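Local structure of benzyl alcohol dehydrogenase (1F8F) at residues 169-172 against 173-177; 228-231 against 232-236. The protein probably catalyses the NAD-dependent, zinc-assisted oxidation of benzyl alcohol to benzaldehyde, as a tetrameric member of the zinc-containing alcohol dehydrogenases. All coordinates share one frame; numbering follows the deposited sequence.

Contact 1: residues 169-172 against 173-177; sequences GPLG and CGIQT. With ZN (zinc ion), chain B; NAD (nicotinamide-adenine-dinucleotide), chain F.
Pro170 O accepts the amide of Cys173 at 3.2 Å from Cys173 N and takes a weaker second bond from Ile175 N. One carbonyl thus ties the turn 169-172 to the start of helix 174-186, where Cys173 holds the N-cap position. Cys173 O is gripped twice, by Thr177 N and by Thr177 OG1, the latter at 2.8 Å. The cysteine sulfur stands anti to its own backbone nitrogen (chi1 -172°), a torsion that brings Cys173 SG to the metal, 2.2 Å from zinc. Gln176 lays its CB and CG against Leu171 O and continues extended; its NE2 is held mainly by Ser90 OG and adds a weak bond to Gly172 O.

Ile175 packs back on both Pro170 and Leu171: Ile175 CG1 lies 3.9 Å from Pro170 CB, while its CG2 meets Leu171 CD2, the two branched chains crossing at a slant. Pro170 also packs on strand 365-369 and Leu171 on helix 321-333. Facing the cofactor, Thr177 OG1 comes within 3.5 Å of NAD C4N, the hydride-accepting carbon of the nicotinamide. With Cys44 and His65 completing the protein ligands, this helix start belongs to the catalytic zinc site characteristic of the zinc-dependent alcohol dehydrogenases.

Contact 2: residues 228-231 against 232-236; sequences LELA and KQLGA
Leu234 folds back over the preceding turn of helix 225-234 to meet Leu230. Leu234 CB sits 3.4 Å from Ala231 O, and the next atom, Leu234 CG, comes to 3.3 Å from Leu230 O, because chi1 of -59° turns it beside the backbone nitrogen. At the tip, Leu234 CD1 lies 3.8 Å from Leu230 CG and touches the CD1 methyl of that residue as well. Leu230 meets it in a different rotamer, with its CG anti to the backbone N (chi1 173°). Both leucines also reach helix 201-213, Leu230 on Leu204 and Leu234 on Leu208.

Along the backbone, bonds close the helix. Leu234 N gives a bond of 2.8 Å to Leu230 O and a weak one to Ala231 O. Ala231 O also accepts Ala236 N at 3.2 Å, while the CB atoms of Ala231 and Ala236 draw together. On the exposed side, Gln233 runs its extended chain past Glu229 O, the carbonyl that its own amide binds. Lys232 starts with CB against Glu229 O, bends at chi2 and passes beyond the helix end, where Lys232 NZ binds Ala236 O at 3.0 Å along an in-plane lone pair of that oxygen; Thr237 O is a weak second acceptor. The bond from Ala236 N back to Ala231 O, together with the positive phi of Gly235 (113°), marks a Schellman motif, ending the helix of a Rossmann-fold beta-alpha-beta unit just before strand 238-241.

Overall arrangement
Contact 1 precedes contact 2 along the chain, and their centres lie 20 Å apart, with about 10 Å between nearest atoms and no touch. Contact 1 is buried near the middle of the chain, at the start of helix 174-186, whereas contact 2 closes helix 225-234 about 20 Å from the chain centre. Helix 225-234 links strands 217-222 and 238-241, which form one edge of the six-stranded parallel sheet of the Rossmann fold. The bound NAD relates the two regions: its nicotinamide lies against contact 1, beside the zinc, whereas Asp222 and Arg227, just ahead of contact 2, hydrogen-bond to it. Contact 2 thus ends a helix whose start lies by the same cofactor.

Contact 1: residues 169-172 against 173-177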
loop_
_atom_site.group_PDB
_atom_site.type_symbol
_atom_site.label_atom_id
_atom_site.label_comp_id
_atom_site.label_asym_id
_atom_site.label_seq_id
_atom_site.Cartn_x
_atom_site.Cartn_y
_atom_site.Cartn_z
ATOM N N GLY A 169 -28.724 5.145 -14.242
ATOM C CA GLY A 169 -28.863 5.937 -13.029
ATOM C C GLY A 169 -28.338 5.291 -11.763
ATOM O O GLY A 169 -27.636 5.886 -10.902
ATOM N N PRO A 170 -28.754 4.063 -11.456
ATOM C CA PRO A 170 -28.380 3.352 -10.234
ATOM C C PRO A 170 -26.894 3.234 -10.009
ATOM O O PRO A 170 -26.390 3.112 -8.883
ATOM C CB PRO A 170 -29.041 1.971 -10.428
ATOM C CG PRO A 170 -30.278 2.321 -11.235
ATOM C CD PRO A 170 -29.714 3.270 -12.279
ATOM N N LEU A 171 -26.064 3.374 -11.048
ATOM C CA LEU A 171 -24.623 3.390 -10.925
ATOM C C LEU A 171 -24.200 4.612 -10.119
ATOM O O LEU A 171 -23.112 4.610 -9.536
ATOM C CB LEU A 171 -23.867 3.346 -12.262
ATOM C CG LEU A 171 -24.024 2.110 -13.165
ATOM C CD1 LEU A 171 -23.406 2.370 -14.538
ATOM C CD2 LEU A 171 -23.359 0.925 -12.568
ATOM N N GLY A 172 -24.955 5.711 -10.091
ATOM C CA GLY A 172 -24.531 6.887 -9.270
ATOM C C GLY A 172 -24.663 6.685 -7.754
ATOM O O GLY A 172 -24.376 7.619 -6.979
ATOM N N CYS A 173 -25.155 5.541 -7.261
ATOM C CA CYS A 173 -25.263 5.265 -5.864
ATOM C C CYS A 173 -25.150 3.783 -5.493
ATOM O O CYS A 173 -24.068 3.349 -5.095
ATOM C CB CYS A 173 -26.548 5.736 -5.157
ATOM S SG CYS A 173 -26.479 5.530 -3.344
ATOM N N GLY A 174 -26.267 3.046 -5.440
ATOM C CA GLY A 174 -26.182 1.658 -4.939
ATOM C C GLY A 174 -25.229 0.682 -5.629
ATOM O O GLY A 174 -24.607 -0.158 -4.931
ATOM N N ILE A 175 -25.110 0.675 -6.952
ATOM C CA ILE A 175 -24.209 -0.230 -7.662
ATOM C C ILE A 175 -22.734 0.114 -7.443
ATOM O O ILE A 175 -21.968 -0.769 -7.095
ATOM C CB ILE A 175 -24.562 -0.328 -9.150
ATOM C CG1 ILE A 175 -26.090 -0.333 -9.369
ATOM C CG2 ILE A 175 -23.945 -1.587 -9.793
ATOM C CD1 ILE A 175 -26.858 -1.499 -8.757
ATOM N N GLN A 176 -22.344 1.411 -7.464
ATOM C CA GLN A 176 -20.995 1.860 -7.195
ATOM C C GLN A 176 -20.649 1.590 -5.737
ATOM O O GLN A 176 -19.488 1.286 -5.408
ATOM C CB GLN A 176 -20.668 3.315 -7.553
ATOM C CG GLN A 176 -21.190 4.473 -6.714
ATOM C CD GLN A 176 -20.687 5.821 -7.219
ATOM O OE1 GLN A 176 -19.750 5.823 -8.024
ATOM N NE2 GLN A 176 -21.230 6.990 -6.871
ATOM N N THR A 177 -21.661 1.668 -4.871
ATOM C CA THR A 177 -21.391 1.489 -3.444
ATOM C C THR A 177 -20.944 0.053 -3.172
ATOM O O THR A 177 -19.958 -0.235 -2.487
ATOM C CB THR A 177 -22.603 1.823 -2.531
ATOM O OG1 THR A 177 -22.934 3.212 -2.560
ATOM C CG2 THR A 177 -22.306 1.468 -1.071
HETATM ZN ZN ZN B . -28.362 5.574 -2.279
HETATM P PA NAD F . -32.071 -3.563 0.215
HETATM O O1A NAD F . -32.239 -3.773 -1.257
HETATM O O2A NAD F . -33.285 -3.403 1.028
HETATM O O5B NAD F . -31.069 -4.638 0.816
HETATM C C5B NAD F . -30.741 -5.000 2.179
HETATM C C4B NAD F . -30.974 -6.484 2.419
HETATM O O4B NAD F . -30.755 -6.776 3.840
HETATM C C3B NAD F . -32.370 -7.038 2.084
HETATM O O3B NAD F . -32.328 -7.985 1.025
HETATM C C2B NAD F . -32.868 -7.727 3.352
HETATM O O2B NAD F . -33.505 -8.995 3.148
HETATM C C1B NAD F . -31.558 -7.903 4.140
HETATM N N9A NAD F . -31.724 -7.992 5.586
HETATM C C8A NAD F . -32.362 -7.128 6.437
HETATM N N7A NAD F . -32.317 -7.522 7.711
HETATM C C5A NAD F . -31.621 -8.717 7.663
HETATM C C6A NAD F . -31.240 -9.635 8.659
HETATM N N6A NAD F . -31.490 -9.507 9.959
HETATM N N1A NAD F . -30.533 -10.725 8.267
HETATM C C2A NAD F . -30.253 -10.887 6.936
HETATM N N3A NAD F . -30.555 -10.099 5.948
HETATM C C4A NAD F . -31.252 -9.029 6.370
HETATM O O3 NAD F . -31.148 -2.227 0.363
HETATM P PN NAD F . -29.922 -1.821 -0.573
HETATM O O1N NAD F . -29.114 -3.004 -0.922
HETATM O O2N NAD F . -30.430 -1.086 -1.740
HETATM O O5D NAD F . -29.148 -0.828 0.457
HETATM C C5D NAD F . -28.331 -1.401 1.492
HETATM C C4D NAD F . -28.026 -0.497 2.630
HETATM O O4D NAD F . -26.861 0.354 2.377
HETATM C C3D NAD F . -29.085 0.402 3.279
HETATM O O3D NAD F . -28.743 0.581 4.667
HETATM C C2D NAD F . -28.777 1.727 2.568
HETATM O O2D NAD F . -29.388 2.865 3.157
HETATM C C1D NAD F . -27.256 1.676 2.778
HETATM N N1N NAD F . -26.578 2.555 1.831
HETATM C C2N NAD F . -25.350 2.995 2.208
HETATM C C3N NAD F . -24.641 3.786 1.325
HETATM C C7N NAD F . -23.205 4.336 1.640
HETATM O O7N NAD F . -22.646 5.062 0.820
HETATM N N7N NAD F . -22.680 3.936 2.853
HETATM C C4N NAD F . -25.169 4.103 0.038
HETATM C C5N NAD F . -26.109 3.138 -0.383
HETATM C C6N NAD F . -26.871 2.342 0.448
#

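Contact 2: residues 228-231 against 232-236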
loop_
_atom_site.group_PDB
_atom_site.type_symbol
_atom_site.label_atom_id
_atom_site.label_comp_id
_atom_site.label_asym_id
_atom_site.label_seq_id
_atom_site.Cartn_x
_atom_site.Cartn_y
_atom_site.Cartn_z
ATOM N N LEU A 228 -31.745 -15.115 -2.098
ATOM C CA LEU A 228 -30.676 -16.113 -2.017
ATOM C C LEU A 228 -30.681 -16.955 -3.305
ATOM O O LEU A 228 -29.610 -17.417 -3.714
ATOM C CB LEU A 228 -30.724 -17.071 -0.845
ATOM C CG LEU A 228 -30.513 -16.670 0.589
ATOM C CD1 LEU A 228 -30.772 -17.827 1.552
ATOM C CD2 LEU A 228 -29.098 -16.122 0.897
ATOM N N GLU A 229 -31.828 -17.127 -3.959
ATOM C CA GLU A 229 -31.768 -17.905 -5.183
ATOM C C GLU A 229 -31.131 -17.131 -6.330
ATOM O O GLU A 229 -30.450 -17.695 -7.178
ATOM C CB GLU A 229 -33.165 -18.420 -5.642
ATOM C CG GLU A 229 -33.916 -18.910 -4.393
ATOM C CD GLU A 229 -33.900 -20.425 -4.367
ATOM O OE1 GLU A 229 -34.959 -21.089 -4.509
ATOM O OE2 GLU A 229 -32.804 -21.002 -4.266
ATOM N N LEU A 230 -31.364 -15.821 -6.321
ATOM C CA LEU A 230 -30.815 -14.950 -7.343
ATOM C C LEU A 230 -29.315 -14.874 -7.102
ATOM O O LEU A 230 -28.508 -14.966 -8.050
ATOM C CB LEU A 230 -31.456 -13.542 -7.332
ATOM C CG LEU A 230 -30.898 -12.437 -8.226
ATOM C CD1 LEU A 230 -31.035 -12.808 -9.724
ATOM C CD2 LEU A 230 -31.613 -11.103 -8.095
ATOM N N ALA A 231 -28.879 -14.787 -5.843
ATOM C CA ALA A 231 -27.422 -14.672 -5.659
ATOM C C ALA A 231 -26.652 -15.799 -6.323
ATOM O O ALA A 231 -25.694 -15.619 -7.071
ATOM C CB ALA A 231 -27.072 -14.564 -4.180
ATOM N N LYS A 232 -27.081 -17.013 -6.050
ATOM C CA LYS A 232 -26.579 -18.262 -6.575
ATOM C C LYS A 232 -26.583 -18.338 -8.096
ATOM O O LYS A 232 -25.662 -18.874 -8.708
ATOM C CB LYS A 232 -27.580 -19.336 -6.119
ATOM C CG LYS A 232 -26.975 -20.501 -5.403
ATOM C CD LYS A 232 -26.051 -21.307 -6.321
ATOM C CE LYS A 232 -25.036 -21.937 -5.336
ATOM N NZ LYS A 232 -23.822 -22.338 -6.086
ATOM N N GLN A 233 -27.660 -17.844 -8.716
ATOM C CA GLN A 233 -27.781 -17.730 -10.161
ATOM C C GLN A 233 -26.778 -16.662 -10.622
ATOM O O GLN A 233 -26.269 -16.779 -11.744
ATOM C CB GLN A 233 -29.215 -17.421 -10.580
ATOM C CG GLN A 233 -30.316 -18.366 -10.125
ATOM C CD GLN A 233 -31.720 -17.841 -10.350
ATOM O OE1 GLN A 233 -31.876 -16.693 -10.762
ATOM N NE2 GLN A 233 -32.781 -18.620 -10.157
ATOM N N LEU A 234 -26.398 -15.677 -9.815
ATOM C CA LEU A 234 -25.412 -14.675 -10.207
ATOM C C LEU A 234 -24.004 -15.231 -10.014
ATOM O O LEU A 234 -23.048 -14.615 -10.491
ATOM C CB LEU A 234 -25.626 -13.291 -9.565
ATOM C CG LEU A 234 -26.960 -12.597 -9.840
ATOM C CD1 LEU A 234 -27.287 -11.366 -9.003
ATOM C CD2 LEU A 234 -27.067 -12.079 -11.261
ATOM N N GLY A 235 -23.826 -16.384 -9.369
ATOM C CA GLY A 235 -22.531 -17.004 -9.188
ATOM C C GLY A 235 -21.987 -17.065 -7.760
ATOM O O GLY A 235 -20.753 -17.172 -7.505
ATOM N N ALA A 236 -22.905 -17.062 -6.771
ATOM C CA ALA A 236 -22.432 -17.249 -5.386
ATOM C C ALA A 236 -22.065 -18.747 -5.320
ATOM O O ALA A 236 -22.854 -19.514 -5.922
ATOM C CB ALA A 236 -23.471 -16.960 -4.333
#